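Local coordinates for protein 3-hydroxyadipyl-CoA dehydrogenase (Escherichia coli, PDB 3MOG) that oxidises (3S)-3-hydroxyadipyl-CoA to 3-oxoadipyl-CoA with NAD+ as the electron acceptor, a step in the breakdown of phenylacetate, at residues C[123-127]-C[156-161]; C[203-207]-C[262-268]; C[256-260]-C[455-459]; C[303-307]-C[316-320]; C[437-442]-C[466-471]. One frame throughout, in Å; residues are numbered along the deposited sequence.

Interaction 1: C[123-127]-C[156-161]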
# COMPACT_ATOMS: atom_id res chain seq x y z
N ILE C 123 -9.58 -10.58 -17.04
CA ILE C 123 -10.66 -11.06 -16.19
C ILE C 123 -10.34 -12.43 -15.63
O ILE C 123 -9.77 -13.28 -16.33
CB ILE C 123 -12.00 -11.08 -16.98
CG1 ILE C 123 -12.33 -9.69 -17.53
CG2 ILE C 123 -13.13 -11.59 -16.12
CD1 ILE C 123 -12.46 -8.57 -16.47
N SER C 124 -10.70 -12.64 -14.37
CA SER C 124 -10.59 -13.93 -13.72
C SER C 124 -11.45 -14.99 -14.40
O SER C 124 -12.62 -14.75 -14.69
CB SER C 124 -11.00 -13.83 -12.25
OG SER C 124 -10.97 -15.11 -11.63
N ILE C 125 -10.86 -16.16 -14.62
CA ILE C 125 -11.57 -17.31 -15.17
C ILE C 125 -12.59 -17.77 -14.15
O ILE C 125 -13.74 -18.05 -14.49
CB ILE C 125 -10.60 -18.48 -15.50
CG1 ILE C 125 -9.48 -18.04 -16.46
CG2 ILE C 125 -11.36 -19.67 -16.06
CD1 ILE C 125 -9.92 -17.29 -17.71
N THR C 126 -12.15 -17.83 -12.89
CA THR C 126 -12.98 -18.22 -11.76
C THR C 126 -14.27 -17.40 -11.66
O THR C 126 -15.33 -17.97 -11.42
CB THR C 126 -12.16 -18.11 -10.45
OG1 THR C 126 -10.92 -18.78 -10.64
CG2 THR C 126 -12.89 -18.76 -9.28
N ALA C 127 -14.17 -16.09 -11.88
CA ALA C 127 -15.34 -15.21 -11.84
C ALA C 127 -16.23 -15.37 -13.06
O ALA C 127 -17.45 -15.21 -12.96
CB ALA C 127 -14.91 -13.75 -11.68
N VAL C 156 -5.29 -21.23 -19.28
CA VAL C 156 -5.47 -20.72 -17.93
C VAL C 156 -6.53 -21.48 -17.15
O VAL C 156 -7.70 -21.52 -17.56
CB VAL C 156 -5.83 -19.23 -17.94
CG1 VAL C 156 -5.66 -18.64 -16.56
CG2 VAL C 156 -4.97 -18.50 -18.93
N SER C 157 -6.12 -22.08 -16.03
CA SER C 157 -7.07 -22.76 -15.16
C SER C 157 -7.71 -21.79 -14.17
O SER C 157 -7.02 -21.06 -13.44
CB SER C 157 -6.43 -23.91 -14.39
OG SER C 157 -5.94 -24.91 -15.27
N GLY C 158 -9.04 -21.80 -14.14
CA GLY C 158 -9.77 -21.23 -13.02
C GLY C 158 -9.78 -22.26 -11.91
O GLY C 158 -9.30 -23.39 -12.09
N LEU C 159 -10.36 -21.88 -10.78
CA LEU C 159 -10.48 -22.76 -9.62
C LEU C 159 -11.07 -24.13 -9.96
O LEU C 159 -10.53 -25.16 -9.55
CB LEU C 159 -11.34 -22.07 -8.55
CG LEU C 159 -11.60 -22.75 -7.21
CD1 LEU C 159 -10.31 -22.76 -6.38
CD2 LEU C 159 -12.72 -22.00 -6.50
N ALA C 160 -12.15 -24.12 -10.74
CA ALA C 160 -12.92 -25.32 -11.08
C ALA C 160 -12.40 -26.10 -12.28
O ALA C 160 -12.79 -27.26 -12.47
CB ALA C 160 -14.39 -24.95 -11.31
N THR C 161 -11.53 -25.48 -13.08
CA THR C 161 -11.07 -26.05 -14.36
C THR C 161 -10.46 -27.44 -14.21
O THR C 161 -9.45 -27.61 -13.53
CB THR C 161 -10.01 -25.15 -15.05
OG1 THR C 161 -10.55 -23.84 -15.26
CG2 THR C 161 -9.56 -25.73 -16.39
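Thr126 OG1 accepts a hydrogen bond from the backbone of Leu159, with N 3.2 Å away and a nearly straight N-H...O angle of 164°. The hydroxyl can meet that N-H because OG1 stands beside its own backbone N, anti to the carbonyl carbon (chi1 -49°). The same torsion turns Thr126 CG2 onto Leu159, where it lies 3.7 Å from CB. Replacing Thr126 with an alanine would probably leave the Leu159 N-H without this acceptor and open a gap beside Leu159 CB. Ile270 of the second subunit also packs on Thr126. Ile125 packs on the strand end and on Gly158. Its CG2 rests 3.7 Å from Gly158 N, and its CG1 meets Val156 CG1 at 3.9 Å. Gly158 suits this close approach, since a side chain there would run into Ile125 CG2. Within the turn, Thr161 OG1 takes the N-H of Gly158 at 2.8 Å from N, and this hydroxyl also bonds to Val138 O. Ser124 is the N-cap of the short helix, though its bond to Ala127 N is weak. The contact joins the start of helix 125-128 to the turn that leaves strand 152-157, in the NAD-binding Rossmann-type domain. Helix 163-175 packs on Ser157 and Thr161.

Interaction 2: C[203-207]-C[262-268]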
# COMPACT_ATOMS: atom_id res chain seq x y z
N TRP C 203 10.63 3.75 -16.53
CA TRP C 203 9.93 4.93 -16.00
C TRP C 203 10.61 5.56 -14.78
O TRP C 203 10.68 6.79 -14.66
CB TRP C 203 8.48 4.60 -15.68
CG TRP C 203 7.66 4.22 -16.88
CD1 TRP C 203 7.02 3.03 -17.10
CD2 TRP C 203 7.38 5.03 -18.03
NE1 TRP C 203 6.37 3.04 -18.31
CE2 TRP C 203 6.57 4.26 -18.91
CE3 TRP C 203 7.72 6.35 -18.40
CZ2 TRP C 203 6.11 4.76 -20.13
CZ3 TRP C 203 7.26 6.83 -19.63
CH2 TRP C 203 6.46 6.04 -20.47
N ARG C 204 11.13 4.71 -13.88
CA ARG C 204 11.85 5.21 -12.71
C ARG C 204 13.15 5.91 -13.10
O ARG C 204 13.47 6.97 -12.56
CB ARG C 204 12.13 4.09 -11.73
CG ARG C 204 11.00 3.91 -10.73
CD ARG C 204 11.38 2.85 -9.76
NE ARG C 204 12.32 3.33 -8.74
CZ ARG C 204 12.07 3.28 -7.44
NH1 ARG C 204 10.91 2.79 -7.02
NH2 ARG C 204 12.97 3.71 -6.57
N ALA C 205 13.87 5.31 -14.04
CA ALA C 205 15.10 5.89 -14.58
C ALA C 205 14.77 7.24 -15.24
O ALA C 205 15.42 8.24 -14.95
CB ALA C 205 15.77 4.92 -15.57
N LEU C 206 13.73 7.24 -16.07
CA LEU C 206 13.22 8.45 -16.72
C LEU C 206 12.81 9.56 -15.75
O LEU C 206 13.14 10.72 -15.99
CB LEU C 206 12.05 8.10 -17.63
CG LEU C 206 11.72 9.00 -18.81
CD1 LEU C 206 12.98 9.62 -19.42
CD2 LEU C 206 10.98 8.17 -19.82
N GLU C 207 12.12 9.20 -14.66
CA GLU C 207 11.65 10.19 -13.68
C GLU C 207 12.81 10.81 -12.93
O GLU C 207 12.72 11.94 -12.46
CB GLU C 207 10.66 9.55 -12.68
CG GLU C 207 9.86 10.53 -11.81
CD GLU C 207 8.70 9.89 -11.04
OE1 GLU C 207 8.59 8.65 -11.03
OE2 GLU C 207 7.88 10.63 -10.46
N SER C 262 3.56 4.68 -12.86
CA SER C 262 4.41 5.89 -12.95
C SER C 262 3.58 7.17 -13.16
O SER C 262 2.68 7.17 -13.99
CB SER C 262 5.38 5.73 -14.12
OG SER C 262 6.27 6.83 -14.20
N LEU C 263 3.91 8.24 -12.44
CA LEU C 263 3.30 9.56 -12.73
C LEU C 263 3.74 10.09 -14.10
O LEU C 263 3.04 10.89 -14.70
CB LEU C 263 3.62 10.61 -11.66
CG LEU C 263 3.13 10.43 -10.23
CD1 LEU C 263 4.05 11.23 -9.35
CD2 LEU C 263 1.65 10.83 -10.01
N VAL C 264 4.90 9.63 -14.57
CA VAL C 264 5.41 10.01 -15.88
C VAL C 264 4.57 9.37 -16.98
O VAL C 264 4.23 10.03 -17.96
CB VAL C 264 6.90 9.64 -16.07
CG1 VAL C 264 7.42 10.14 -17.43
CG2 VAL C 264 7.72 10.23 -14.95
N GLN C 265 4.20 8.10 -16.79
CA GLN C 265 3.32 7.43 -17.75
C GLN C 265 1.90 7.96 -17.68
O GLN C 265 1.30 8.23 -18.72
CB GLN C 265 3.34 5.90 -17.59
CG GLN C 265 2.76 5.20 -18.82
CD GLN C 265 2.80 3.68 -18.74
OE1 GLN C 265 2.77 3.10 -17.66
NE2 GLN C 265 2.81 3.03 -19.91
N GLN C 266 1.37 8.09 -16.47
CA GLN C 266 0.03 8.63 -16.24
C GLN C 266 -0.13 9.96 -16.95
O GLN C 266 -1.11 10.16 -17.66
CB GLN C 266 -0.26 8.83 -14.74
CG GLN C 266 -1.72 9.22 -14.48
CD GLN C 266 -2.11 9.32 -13.02
OE1 GLN C 266 -3.00 8.60 -12.57
NE2 GLN C 266 -1.48 10.22 -12.28
N GLU C 267 0.84 10.86 -16.76
CA GLU C 267 0.85 12.17 -17.42
C GLU C 267 0.73 12.08 -18.94
O GLU C 267 -0.00 12.87 -19.54
CB GLU C 267 2.11 12.96 -17.04
CG GLU C 267 2.03 14.44 -17.34
CD GLU C 267 1.42 15.25 -16.21
OE1 GLU C 267 0.53 14.75 -15.47
OE2 GLU C 267 1.84 16.42 -16.06
N LEU C 268 1.44 11.12 -19.54
CA LEU C 268 1.38 10.91 -20.99
C LEU C 268 0.01 10.43 -21.47
O LEU C 268 -0.45 10.81 -22.55
CB LEU C 268 2.48 9.95 -21.46
CG LEU C 268 3.96 10.35 -21.40
CD1 LEU C 268 4.81 9.23 -22.01
CD2 LEU C 268 4.27 11.68 -22.10
O HOH W 1 5.84 8.20 -10.30
O HOH W 2 8.27 6.22 -12.33
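Trp203 lays its indole against Gln265, and this is a CH-pi contact. Gln265 CB sits over the centre of the six-membered ring, 4.0 Å from its centroid and 15° off the normal. The rest of the glutamine runs on across the indole, with CG 3.6 Å from Trp203 CZ2. Its NE2 bonds to Asn242 and Gln239 of the same chain. Apolar packing extends the contact along the indole: Val264 CG1 lies 3.9 Å from Trp203 CE3, and Leu268 CD1 meets CH2. A smaller alanine in place of Trp203 would probably leave Gln265, Val264 and Leu268 with a gap beside them. Helices 196-207 and 263-270 belong to the all-helical C-terminal type of domain of this dehydrogenase family, and the two short segments cross at 90° with axes 9.9 Å apart. Val264 CG2, the other branch, packs on Glu207 CB. The polar contacts run through water. Glu207 OE1 accepts from two waters: one also accepts from Leu263 N, and the other is 2.8 Å from Ser262 OG. Ser262 is the N-cap of helix 263-270, and its OG accepts from Val264 N at 3.1 Å. The extended Glu207 chain (chi1 -167°) carries its carboxylate to these waters at the helix start.

Interaction 3: C[256-260]-C[455-459]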
# COMPACT_ATOMS: atom_id res chain seq x y z
N GLU C 256 0.43 -3.72 -4.44
CA GLU C 256 1.83 -4.15 -4.33
C GLU C 256 2.79 -3.19 -5.03
O GLU C 256 2.63 -2.92 -6.22
CB GLU C 256 2.01 -5.54 -4.98
CG GLU C 256 1.61 -6.72 -4.13
CD GLU C 256 2.52 -6.97 -2.93
OE1 GLU C 256 3.73 -6.63 -3.00
OE2 GLU C 256 2.01 -7.51 -1.92
N ARG C 257 3.81 -2.74 -4.31
CA ARG C 257 4.65 -1.63 -4.76
C ARG C 257 5.63 -2.04 -5.84
O ARG C 257 6.15 -1.18 -6.54
CB ARG C 257 5.41 -0.97 -3.60
CG ARG C 257 4.71 -0.86 -2.25
CD ARG C 257 3.52 0.08 -2.26
NE ARG C 257 3.84 1.45 -2.64
CZ ARG C 257 2.91 2.39 -2.83
NH1 ARG C 257 1.64 2.09 -2.67
NH2 ARG C 257 3.26 3.63 -3.18
N ARG C 258 5.88 -3.34 -6.00
CA ARG C 258 6.63 -3.78 -7.19
C ARG C 258 5.83 -3.65 -8.50
O ARG C 258 6.39 -3.78 -9.60
CB ARG C 258 7.26 -5.17 -7.00
CG ARG C 258 6.31 -6.34 -6.93
CD ARG C 258 7.01 -7.54 -6.30
NE ARG C 258 6.34 -8.80 -6.62
CZ ARG C 258 5.29 -9.30 -5.96
NH1 ARG C 258 4.76 -10.45 -6.36
NH2 ARG C 258 4.77 -8.66 -4.92
N PHE C 259 4.54 -3.37 -8.38
CA PHE C 259 3.71 -3.10 -9.56
C PHE C 259 3.21 -1.64 -9.62
O PHE C 259 2.30 -1.33 -10.36
CB PHE C 259 2.53 -4.09 -9.65
CG PHE C 259 2.95 -5.53 -9.78
CD1 PHE C 259 2.57 -6.47 -8.82
CD2 PHE C 259 3.74 -5.95 -10.86
CE1 PHE C 259 2.96 -7.81 -8.93
CE2 PHE C 259 4.14 -7.29 -10.98
CZ PHE C 259 3.74 -8.22 -10.02
N LEU C 260 3.83 -0.75 -8.83
CA LEU C 260 3.50 0.68 -8.82
C LEU C 260 3.46 1.32 -10.22
O LEU C 260 4.36 1.11 -11.04
CB LEU C 260 4.51 1.43 -7.95
CG LEU C 260 4.15 2.82 -7.42
CD1 LEU C 260 2.92 2.75 -6.52
CD2 LEU C 260 5.33 3.43 -6.67
N GLU C 455 10.39 -1.94 -0.20
CA GLU C 455 9.89 -3.30 -0.31
C GLU C 455 9.89 -3.77 -1.77
O GLU C 455 10.02 -4.93 -2.04
CB GLU C 455 8.48 -3.34 0.28
CG GLU C 455 7.70 -4.58 0.03
CD GLU C 455 6.74 -4.93 1.14
OE1 GLU C 455 6.08 -5.97 1.01
OE2 GLU C 455 6.67 -4.18 2.14
N ARG C 456 9.79 -2.83 -2.70
CA ARG C 456 9.87 -3.11 -4.12
C ARG C 456 11.13 -3.90 -4.54
O ARG C 456 11.07 -4.76 -5.42
CB ARG C 456 9.82 -1.75 -4.85
CG ARG C 456 9.96 -1.83 -6.34
CD ARG C 456 9.99 -0.46 -6.97
NE ARG C 456 10.38 -0.58 -8.37
CZ ARG C 456 9.56 -0.90 -9.36
NH1 ARG C 456 8.27 -1.12 -9.12
NH2 ARG C 456 10.03 -1.00 -10.59
N TYR C 457 12.27 -3.62 -3.91
CA TYR C 457 13.52 -4.26 -4.28
C TYR C 457 13.86 -5.49 -3.42
O TYR C 457 14.97 -6.00 -3.51
CB TYR C 457 14.67 -3.23 -4.37
CG TYR C 457 14.40 -2.25 -5.46
CD1 TYR C 457 14.53 -2.61 -6.80
CD2 TYR C 457 13.92 -0.97 -5.17
CE1 TYR C 457 14.22 -1.73 -7.81
CE2 TYR C 457 13.62 -0.08 -6.17
CZ TYR C 457 13.75 -0.46 -7.49
OH TYR C 457 13.44 0.44 -8.49
N ARG C 458 12.90 -5.97 -2.62
CA ARG C 458 13.10 -7.20 -1.84
C ARG C 458 13.43 -8.39 -2.75
O ARG C 458 12.75 -8.63 -3.75
CB ARG C 458 11.90 -7.50 -0.92
CG ARG C 458 10.59 -7.95 -1.60
CD ARG C 458 10.46 -9.47 -1.69
NE ARG C 458 9.28 -9.88 -2.45
CZ ARG C 458 9.26 -9.99 -3.78
NH1 ARG C 458 10.35 -9.69 -4.47
NH2 ARG C 458 8.16 -10.37 -4.41
N PRO C 459 14.51 -9.12 -2.42
CA PRO C 459 14.76 -10.43 -3.03
C PRO C 459 13.64 -11.37 -2.57
O PRO C 459 13.29 -11.37 -1.37
CB PRO C 459 16.04 -10.89 -2.36
CG PRO C 459 16.69 -9.64 -1.86
CD PRO C 459 15.59 -8.74 -1.48
O HOH W 3 6.16 -1.21 -10.91
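The guanidinium of Arg258 has a neighbour on each face. In the conformer given, Arg458 NH2 lies 3.3 Å above one face of the Arg258 group, toward the rim, and Phe259 CE1 lies over the centre of the other. The Arg458 contact is the less certain one, because that side chain was modelled in two conformers. Glu256 OE1 meets the group in its plane, in a salt bridge 3.0 Å from Arg258 NH2. The guanidinium planes of Arg258 and Arg458 are 46° apart, so the two groups do not stack flat. Arg258 NE and Arg458 NH2 are both donors and form no hydrogen bond. The positive charges are probably eased by acids nearby: Arg258 also makes salt bridges to Asp403 and Glu400, and Arg458 has a long, weak ion pair with Asp403.

Arg456 reaches into the backbone of the 256-260 loop. CG anti to the backbone N (chi1 177°) and an extended chain carry its guanidinium there. Arg257 O and a water both lie at the edge of this group, in the plane. The bond from Arg456 NH1 to Arg257 O is weak, at 3.3 Å. The water makes shorter bonds. Its oxygen accepts from Arg456 NH1 at 2.8 Å. It donates to Arg258 O and Leu260 O, each 2.9 Å from the water oxygen. Arg456 NH2 forms a salt bridge with Glu201 on helix 196-207.

The contact joins two loops of the paired C-terminal-type domains. One lies between helices 239-252 and 263-270, the other between helices 438-452 and 461-473. Helix 390-406 supplies Glu400 and Asp403 beside them.

Interaction 4: C[303-307]-C[316-320]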
# COMPACT_ATOMS: atom_id res chain seq x y z
N SER C 303 46.13 5.98 -23.30
CA SER C 303 46.23 4.57 -22.96
C SER C 303 46.79 4.33 -21.55
O SER C 303 47.73 5.00 -21.14
CB SER C 303 47.11 3.85 -23.98
OG SER C 303 47.46 2.56 -23.52
N PRO C 304 46.18 3.39 -20.81
CA PRO C 304 46.66 2.95 -19.50
C PRO C 304 48.03 2.27 -19.54
O PRO C 304 48.41 1.67 -20.55
CB PRO C 304 45.61 1.91 -19.08
CG PRO C 304 44.85 1.57 -20.33
CD PRO C 304 44.86 2.81 -21.13
N MET C 305 48.76 2.35 -18.43
CA MET C 305 50.06 1.69 -18.34
C MET C 305 49.92 0.22 -17.91
O MET C 305 50.69 -0.63 -18.37
CB MET C 305 51.01 2.44 -17.40
CG MET C 305 51.57 3.75 -17.97
SD MET C 305 52.41 3.59 -19.56
CE MET C 305 53.76 2.47 -19.15
N LYS C 306 48.94 -0.05 -17.05
CA LYS C 306 48.74 -1.40 -16.50
C LYS C 306 47.26 -1.75 -16.33
O LYS C 306 46.53 -1.08 -15.60
CB LYS C 306 49.48 -1.54 -15.16
CG LYS C 306 49.59 -2.95 -14.61
CD LYS C 306 50.17 -2.92 -13.20
CE LYS C 306 50.00 -4.25 -12.49
NZ LYS C 306 50.34 -4.12 -11.05
N VAL C 307 46.84 -2.81 -17.02
CA VAL C 307 45.46 -3.30 -16.96
C VAL C 307 45.43 -4.71 -16.37
O VAL C 307 46.07 -5.62 -16.89
CB VAL C 307 44.79 -3.32 -18.36
CG1 VAL C 307 43.40 -3.91 -18.28
CG2 VAL C 307 44.72 -1.92 -18.94
N GLU C 316 41.28 -3.38 -12.74
CA GLU C 316 42.08 -2.24 -12.29
C GLU C 316 42.96 -1.67 -13.41
O GLU C 316 43.79 -2.36 -14.00
CB GLU C 316 42.76 -2.51 -10.94
CG GLU C 316 44.27 -2.58 -10.86
CD GLU C 316 44.74 -2.58 -9.42
OE1 GLU C 316 45.48 -1.65 -9.03
OE2 GLU C 316 44.34 -3.50 -8.66
N ILE C 317 42.68 -0.41 -13.74
CA ILE C 317 43.29 0.29 -14.87
C ILE C 317 44.06 1.45 -14.25
O ILE C 317 43.46 2.44 -13.83
CB ILE C 317 42.19 0.80 -15.84
CG1 ILE C 317 41.29 -0.36 -16.28
CG2 ILE C 317 42.80 1.45 -17.04
CD1 ILE C 317 40.01 0.06 -16.94
N ASP C 318 45.39 1.30 -14.20
CA ASP C 318 46.28 2.16 -13.40
C ASP C 318 45.80 2.27 -11.95
O ASP C 318 45.98 1.34 -11.17
CB ASP C 318 46.53 3.52 -14.07
CG ASP C 318 47.37 3.41 -15.36
OD1 ASP C 318 48.14 2.44 -15.50
OD2 ASP C 318 47.25 4.29 -16.24
N ASP C 319 45.18 3.39 -11.59
CA ASP C 319 44.58 3.55 -10.25
C ASP C 319 43.04 3.48 -10.25
O ASP C 319 42.42 3.43 -9.18
CB ASP C 319 45.06 4.84 -9.57
CG ASP C 319 44.79 6.08 -10.41
OD1 ASP C 319 44.71 5.97 -11.66
OD2 ASP C 319 44.66 7.17 -9.82
N VAL C 320 42.44 3.47 -11.44
CA VAL C 320 40.99 3.40 -11.62
C VAL C 320 40.47 1.98 -11.46
O VAL C 320 40.93 1.06 -12.14
CB VAL C 320 40.56 3.86 -13.02
CG1 VAL C 320 39.05 4.12 -13.07
CG2 VAL C 320 41.34 5.08 -13.44
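Asp318 turns its carboxylate to the backbone of Met305 and Lys306 with CG beside its own N, anti to the carbonyl carbon (chi1 -68°). Ile317 has CG2 anti to its backbone N (chi1 -55°), which places this methyl against Pro304. Asp318 OD1 accepts from two successive N-H groups. Met305 N and Lys306 N are each 3.0 Å from Asp318 OD1, and both approach on the syn side, somewhat out of the carboxylate plane. Met305 N also makes a weak bond to OD2. This probably helps set the course of the backbone just before strand 307-309. OD2 has a further partner in Lys367, a salt bridge that probably balances the negative charge.

The two segments meet at the outer edge of the six-stranded mixed sheet of the second, reduced Rossmann-fold region. Strand 307-309 is one of the two edge strands, and it runs antiparallel to 314-317. Val307 and Ile317 form a non-hydrogen-bonded pair. The next link is a backbone bond from Asp318 N to Lys306 O, 3.0 Å long and almost straight at 172°. The donor lies in the carbonyl plane. Asp318 also sits in a type II' turn from Ile317 to Val320, which leads into strand 320-324.

Apolar contacts lie on one face of the sheet. Pro304 CB and Ile317 CG2 are 3.5 Å apart, and these side chains lie side by side, pointing the same way. Val307 CG2 is farther from Ile317 CG2, at 4.3 Å. Tyr370 and Tyr371 of helix 362-373 pack on Pro304 and Val307 respectively.

Interaction 5: C[437-442]-C[466-471]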
# COMPACT_ATOMS: atom_id res chain seq x y z
N GLY C 437 23.95 -16.06 -12.42
CA GLY C 437 24.36 -16.41 -11.09
C GLY C 437 23.36 -15.89 -10.07
O GLY C 437 23.13 -14.68 -9.98
N TRP C 438 22.78 -16.81 -9.31
CA TRP C 438 21.81 -16.46 -8.26
C TRP C 438 22.33 -15.57 -7.12
O TRP C 438 21.62 -14.68 -6.66
CB TRP C 438 21.15 -17.73 -7.70
CG TRP C 438 20.46 -18.55 -8.76
CD1 TRP C 438 20.83 -19.79 -9.21
CD2 TRP C 438 19.29 -18.18 -9.52
NE1 TRP C 438 19.96 -20.22 -10.19
CE2 TRP C 438 19.00 -19.26 -10.39
CE3 TRP C 438 18.46 -17.06 -9.54
CZ2 TRP C 438 17.92 -19.25 -11.27
CZ3 TRP C 438 17.38 -17.05 -10.42
CH2 TRP C 438 17.13 -18.13 -11.28
N GLN C 439 23.57 -15.80 -6.69
CA GLN C 439 24.16 -15.00 -5.64
C GLN C 439 24.42 -13.59 -6.12
O GLN C 439 24.30 -12.64 -5.35
CB GLN C 439 25.47 -15.61 -5.14
CG GLN C 439 25.28 -16.86 -4.33
CD GLN C 439 26.58 -17.60 -4.16
OE1 GLN C 439 27.23 -17.49 -3.13
NE2 GLN C 439 26.99 -18.33 -5.20
N ARG C 440 24.77 -13.47 -7.39
CA ARG C 440 25.01 -12.19 -8.03
C ARG C 440 23.73 -11.35 -8.13
O ARG C 440 23.75 -10.15 -7.87
CB ARG C 440 25.61 -12.40 -9.42
CG ARG C 440 26.06 -11.11 -10.08
CD ARG C 440 26.83 -11.37 -11.35
NE ARG C 440 27.21 -10.09 -11.93
CZ ARG C 440 27.99 -9.95 -13.00
NH1 ARG C 440 28.25 -8.74 -13.46
NH2 ARG C 440 28.48 -11.03 -13.63
N ILE C 441 22.63 -11.98 -8.54
CA ILE C 441 21.33 -11.30 -8.61
C ILE C 441 20.87 -10.92 -7.21
O ILE C 441 20.42 -9.79 -6.99
CB ILE C 441 20.25 -12.17 -9.31
CG1 ILE C 441 20.65 -12.47 -10.76
CG2 ILE C 441 18.86 -11.51 -9.25
CD1 ILE C 441 21.00 -11.25 -11.58
N LEU C 442 21.04 -11.85 -6.27
CA LEU C 442 20.70 -11.59 -4.86
C LEU C 442 21.44 -10.39 -4.28
O LEU C 442 20.80 -9.53 -3.68
CB LEU C 442 20.97 -12.83 -4.00
CG LEU C 442 20.80 -12.66 -2.51
CD1 LEU C 442 19.30 -12.58 -2.14
CD2 LEU C 442 21.50 -13.76 -1.73
N ARG C 466 17.63 -20.08 -3.81
CA ARG C 466 18.49 -20.49 -4.92
C ARG C 466 19.94 -20.01 -4.80
O ARG C 466 20.86 -20.68 -5.29
CB ARG C 466 17.89 -20.14 -6.28
CG ARG C 466 16.75 -21.07 -6.64
CD ARG C 466 16.47 -21.04 -8.11
NE ARG C 466 15.41 -21.99 -8.43
CZ ARG C 466 14.86 -22.17 -9.63
NH1 ARG C 466 15.25 -21.44 -10.68
NH2 ARG C 466 13.91 -23.07 -9.77
N ALA C 467 20.14 -18.86 -4.15
CA ALA C 467 21.47 -18.34 -3.88
C ALA C 467 22.20 -19.25 -2.91
O ALA C 467 23.38 -19.57 -3.11
CB ALA C 467 21.41 -16.94 -3.34
N LEU C 468 21.49 -19.67 -1.86
CA LEU C 468 22.01 -20.64 -0.89
C LEU C 468 22.40 -21.98 -1.50
O LEU C 468 23.42 -22.54 -1.10
CB LEU C 468 21.03 -20.85 0.26
CG LEU C 468 21.12 -19.80 1.36
CD1 LEU C 468 19.87 -19.76 2.21
CD2 LEU C 468 22.35 -20.04 2.24
N LEU C 469 21.62 -22.48 -2.45
CA LEU C 469 21.93 -23.75 -3.12
C LEU C 469 23.18 -23.60 -3.99
O LEU C 469 24.04 -24.47 -3.99
CB LEU C 469 20.74 -24.28 -3.93
CG LEU C 469 19.53 -24.82 -3.15
CD1 LEU C 469 18.23 -24.74 -3.97
CD2 LEU C 469 19.77 -26.26 -2.66
N GLU C 470 23.27 -22.46 -4.69
CA GLU C 470 24.40 -22.14 -5.55
C GLU C 470 25.73 -22.01 -4.79
O GLU C 470 26.78 -22.37 -5.31
CB GLU C 470 24.12 -20.88 -6.35
CG GLU C 470 25.03 -20.66 -7.55
CD GLU C 470 24.81 -19.31 -8.18
OE1 GLU C 470 25.19 -18.29 -7.55
OE2 GLU C 470 24.26 -19.27 -9.31
N SER C 471 25.68 -21.49 -3.57
CA SER C 471 26.86 -21.46 -2.71
C SER C 471 27.23 -22.86 -2.19
O SER C 471 28.40 -23.11 -1.90
CB SER C 471 26.71 -20.46 -1.55
OG SER C 471 25.75 -20.89 -0.61
O HOH W 4 26.27 -15.84 -8.42
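Trp438 and Arg466 lie side by side and point the same way. The arginine chain is extended and runs over one face of the indole. Arg466 CB sits above the five-membered ring of Trp438, 4.0 Å from the centroid and almost along the ring normal, in a CH-pi contact. Farther out, Arg466 CD covers the same face near CE2. The guanidinium plane stands at 75° to the ring, and Trp438 CZ2 lies at its edge, 3.5 Å from Arg466 NH1. That arginine end is also held by a salt bridge to Glu412.

Glu470 crosses Trp438 at about a right angle. Its CG is anti to the backbone N (chi1 -163°), and this extended chain carries the acid across to the start of helix 438-452. Glu470 OE2 accepts from Trp438 N at 2.9 Å, on the syn side. Glu470 OE1 accepts from Gln439 N at 3.1 Å, from above the carboxylate plane. Glu470 OE1 takes a second bond, from Gln439 NE2 at 3.0 Å, nearly straight, on its anti lone pair. It lies in the amide plane of Gln439. A water that accepts from Arg440 N also donates to OE1. The helix start would probably favour the negative charge.

To one side of these groups, Ala467 CB packs 3.6 Å from Leu442 CD2. The small alanine lies where the backbones are nearest, opposite Gln439. The segments of helices 438-452 and 461-473 cross at -137°, a roughly antiparallel pair in the all-helical second C-terminal-type domain, with a carboxylate from one helix taking the first backbone N-H groups of the other.

In the fold
Interaction 1 lies in the N-terminal NAD-binding domain and interaction 2 in the first C-terminal-type domain. Interaction 3 joins that domain to the second one, which also holds interaction 5. Interaction 4 sits in the reduced Rossmann-fold region between them in sequence. Interactions 1 and 4 lie on opposite sides of the chain's centre, their centres about 60 Å apart. Interaction 3 is the link between neighbours: it touches interaction 2 through Arg204 with Arg456 and Tyr457, and interaction 5 through Pro459 with Leu442. Its segments alternate along the chain with those of both. The helical middle is thus tied together across distant sequence. Interactions 1, 3 and 5 also touch the second subunit of the trimer.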